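Putative methyl-accepting chemotaxis signal transduction protein (Campylobacter jejuni, PDB 6W3T) probably senses small-molecule ligands, amino acids among them, through its Cache-type sensor region and passes the signal on for chemotaxis. Local coordinates at residues A[77-82]-A[136-141]. Residues are numbered along the deposited sequence; the frame is centred on the assembly and turned at random.
Sequences NALNVY and LKQYVI. With NVA (norvaline), chain C.
L79 reaches L136, Q138 and V140 through CG and its two methyls. Its CG lies 3.6 Å from L136 CD1, the two leucines running past each other in opposite directions. CD2 of L79 sits 3.7 Å from CG1 of V140, the side chains crossing at about a right angle, while L79 CD1 takes the carboxamide of Q138, with OE1 at 3.7 Å. CG of L79 stands anti to the backbone N (chi1 -165°), which carries it toward 136-141, and chi2 (69°) sets where the methyls fall.

Beside this apolar patch, N80 OD1 meets only carbon across the contact, L136 CD1 at 3.7 Å, and has no polar partner in the model. Its ND2, in contrast, is hydrogen-bonded to D133 and D160, two residues whose carboxylates also bind the norvaline. Y82 lays one ring face against the ligand side chain, with NVA CD 3.7 Å above the ring plane, over its centre, and its OH bonds to D160.

Strand 152-162 separates strands 80-84 and 139-149 in the antiparallel sheet of this PDC (Cache) sensor domain, and loop residues L79, L136 and Q138 just ahead of them make most of the contact. Direct contact is thus apolar packing, while D133 OD2 links the segments through N80 ND2 and L136 N; the polar bonds of N80 and Y82 probably help position D133 and D160.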
loop_
_atom_site.group_PDB
_atom_site.type_symbol
_atom_site.label_atom_id
_atom_site.label_comp_id
_atom_site.label_asym_id
_atom_site.label_seq_id
_atom_site.Cartn_x
_atom_site.Cartn_y
_atom_site.Cartn_z
ATOM N N ASN A 77 -3.059 8.850 -12.543
ATOM C CA ASN A 77 -2.964 7.613 -13.305
ATOM C C ASN A 77 -3.456 6.427 -12.473
ATOM O O ASN A 77 -2.766 5.418 -12.306
ATOM C CB ASN A 77 -1.536 7.381 -13.817
ATOM C CG ASN A 77 -1.460 6.230 -14.800
ATOM O OD1 ASN A 77 -2.413 5.970 -15.533
ATOM N ND2 ASN A 77 -0.337 5.518 -14.799
ATOM N N ALA A 78 -4.654 6.568 -11.914
ATOM C CA ALA A 78 -5.241 5.448 -11.205
ATOM C C ALA A 78 -5.788 4.428 -12.203
ATOM O O ALA A 78 -6.017 4.721 -13.379
ATOM C CB ALA A 78 -6.349 5.922 -10.253
ATOM N N LEU A 79 -6.003 3.214 -11.719
ATOM C CA LEU A 79 -6.607 2.204 -12.578
ATOM C C LEU A 79 -8.123 2.389 -12.661
ATOM O O LEU A 79 -8.698 2.391 -13.757
ATOM C CB LEU A 79 -6.256 0.813 -12.059
ATOM C CG LEU A 79 -6.514 -0.327 -13.044
ATOM C CD1 LEU A 79 -5.536 -0.244 -14.224
ATOM C CD2 LEU A 79 -6.418 -1.676 -12.356
ATOM N N ASN A 80 -8.781 2.529 -11.511
ATOM C CA ASN A 80 -10.219 2.769 -11.408
ATOM C C ASN A 80 -10.477 3.809 -10.335
ATOM O O ASN A 80 -9.804 3.814 -9.299
ATOM C CB ASN A 80 -11.016 1.526 -11.007
ATOM C CG ASN A 80 -10.804 0.372 -11.926
ATOM O OD1 ASN A 80 -11.179 0.427 -13.100
ATOM N ND2 ASN A 80 -10.237 -0.713 -11.391
ATOM N N VAL A 81 -11.479 4.655 -10.572
ATOM C CA VAL A 81 -12.009 5.561 -9.558
ATOM C C VAL A 81 -13.531 5.529 -9.658
ATOM O O VAL A 81 -14.088 5.637 -10.756
ATOM C CB VAL A 81 -11.497 7.006 -9.728
ATOM C CG1 VAL A 81 -12.125 7.921 -8.651
ATOM C CG2 VAL A 81 -9.967 7.068 -9.707
ATOM N N TYR A 82 -14.208 5.396 -8.522
ATOM C CA TYR A 82 -15.628 5.085 -8.596
ATOM C C TYR A 82 -16.352 5.548 -7.339
ATOM O O TYR A 82 -15.741 5.812 -6.301
ATOM C CB TYR A 82 -15.852 3.582 -8.829
ATOM C CG TYR A 82 -14.950 2.673 -8.023
ATOM C CD1 TYR A 82 -13.658 2.364 -8.463
ATOM C CD2 TYR A 82 -15.384 2.120 -6.824
ATOM C CE1 TYR A 82 -12.827 1.525 -7.721
ATOM C CE2 TYR A 82 -14.572 1.287 -6.081
ATOM C CZ TYR A 82 -13.294 0.996 -6.532
ATOM O OH TYR A 82 -12.498 0.174 -5.781
ATOM N N LEU A 136 -10.642 -4.624 -14.200
ATOM C CA LEU A 136 -9.574 -4.754 -15.180
ATOM C C LEU A 136 -8.617 -5.908 -14.908
ATOM O O LEU A 136 -7.634 -6.059 -15.643
ATOM C CB LEU A 136 -8.792 -3.439 -15.283
ATOM C CG LEU A 136 -9.647 -2.285 -15.815
ATOM C CD1 LEU A 136 -8.889 -0.973 -15.699
ATOM C CD2 LEU A 136 -10.065 -2.531 -17.256
ATOM N N LYS A 137 -8.885 -6.735 -13.897
ATOM C CA LYS A 137 -8.117 -7.953 -13.645
ATOM C C LYS A 137 -6.632 -7.640 -13.452
ATOM O O LYS A 137 -5.756 -8.282 -14.030
ATOM C CB LYS A 137 -8.315 -8.975 -14.773
ATOM C CG LYS A 137 -9.713 -9.027 -15.380
ATOM C CD LYS A 137 -10.717 -9.642 -14.437
ATOM C CE LYS A 137 -12.045 -9.885 -15.156
ATOM N NZ LYS A 137 -13.154 -10.152 -14.187
ATOM N N GLN A 138 -6.356 -6.616 -12.650
ATOM C CA GLN A 138 -5.007 -6.326 -12.184
ATOM C C GLN A 138 -5.030 -6.251 -10.667
ATOM O O GLN A 138 -6.068 -5.944 -10.063
ATOM C CB GLN A 138 -4.479 -5.028 -12.777
ATOM C CG GLN A 138 -4.534 -5.004 -14.294
ATOM C CD GLN A 138 -3.996 -3.726 -14.881
ATOM O OE1 GLN A 138 -3.139 -3.069 -14.289
ATOM N NE2 GLN A 138 -4.493 -3.360 -16.054
ATOM N N TYR A 139 -3.895 -6.565 -10.049
ATOM C CA TYR A 139 -3.809 -6.464 -8.598
ATOM C C TYR A 139 -3.754 -4.995 -8.199
ATOM O O TYR A 139 -3.031 -4.196 -8.810
ATOM C CB TYR A 139 -2.588 -7.231 -8.069
ATOM C CG TYR A 139 -2.821 -8.714 -8.112
ATOM C CD1 TYR A 139 -3.504 -9.355 -7.092
ATOM C CD2 TYR A 139 -2.423 -9.467 -9.215
ATOM C CE1 TYR A 139 -3.754 -10.719 -7.147
ATOM C CE2 TYR A 139 -2.668 -10.829 -9.279
ATOM C CZ TYR A 139 -3.329 -11.449 -8.238
ATOM O OH TYR A 139 -3.581 -12.796 -8.293
ATOM N N VAL A 140 -4.547 -4.624 -7.191
ATOM C CA VAL A 140 -4.683 -3.227 -6.797
ATOM C C VAL A 140 -4.719 -3.110 -5.283
ATOM O O VAL A 140 -5.068 -4.047 -4.558
ATOM C CB VAL A 140 -5.953 -2.556 -7.377
ATOM C CG1 VAL A 140 -6.036 -2.736 -8.872
ATOM C CG2 VAL A 140 -7.183 -3.100 -6.705
ATOM N N ILE A 141 -4.375 -1.919 -4.817
ATOM C CA ILE A 141 -4.664 -1.480 -3.465
ATOM C C ILE A 141 -5.781 -0.447 -3.576
ATOM O O ILE A 141 -5.683 0.504 -4.366
ATOM C CB ILE A 141 -3.409 -0.908 -2.782
ATOM C CG1 ILE A 141 -2.320 -1.989 -2.696
ATOM C CG2 ILE A 141 -3.743 -0.376 -1.392
ATOM C CD1 ILE A 141 -0.952 -1.461 -2.221
HETATM N N NVA C . -11.548 -2.875 -7.705
HETATM C CA NVA C . -12.945 -2.834 -7.277
HETATM C CB NVA C . -13.881 -2.178 -8.302
HETATM C CG NVA C . -15.284 -1.784 -7.847
HETATM C CD NVA C . -15.905 -1.005 -8.978
HETATM C C NVA C . -13.407 -4.265 -7.085
HETATM O O NVA C . -12.876 -5.291 -7.536
HETATM O OXT NVA C . -14.539 -4.401 -6.335
#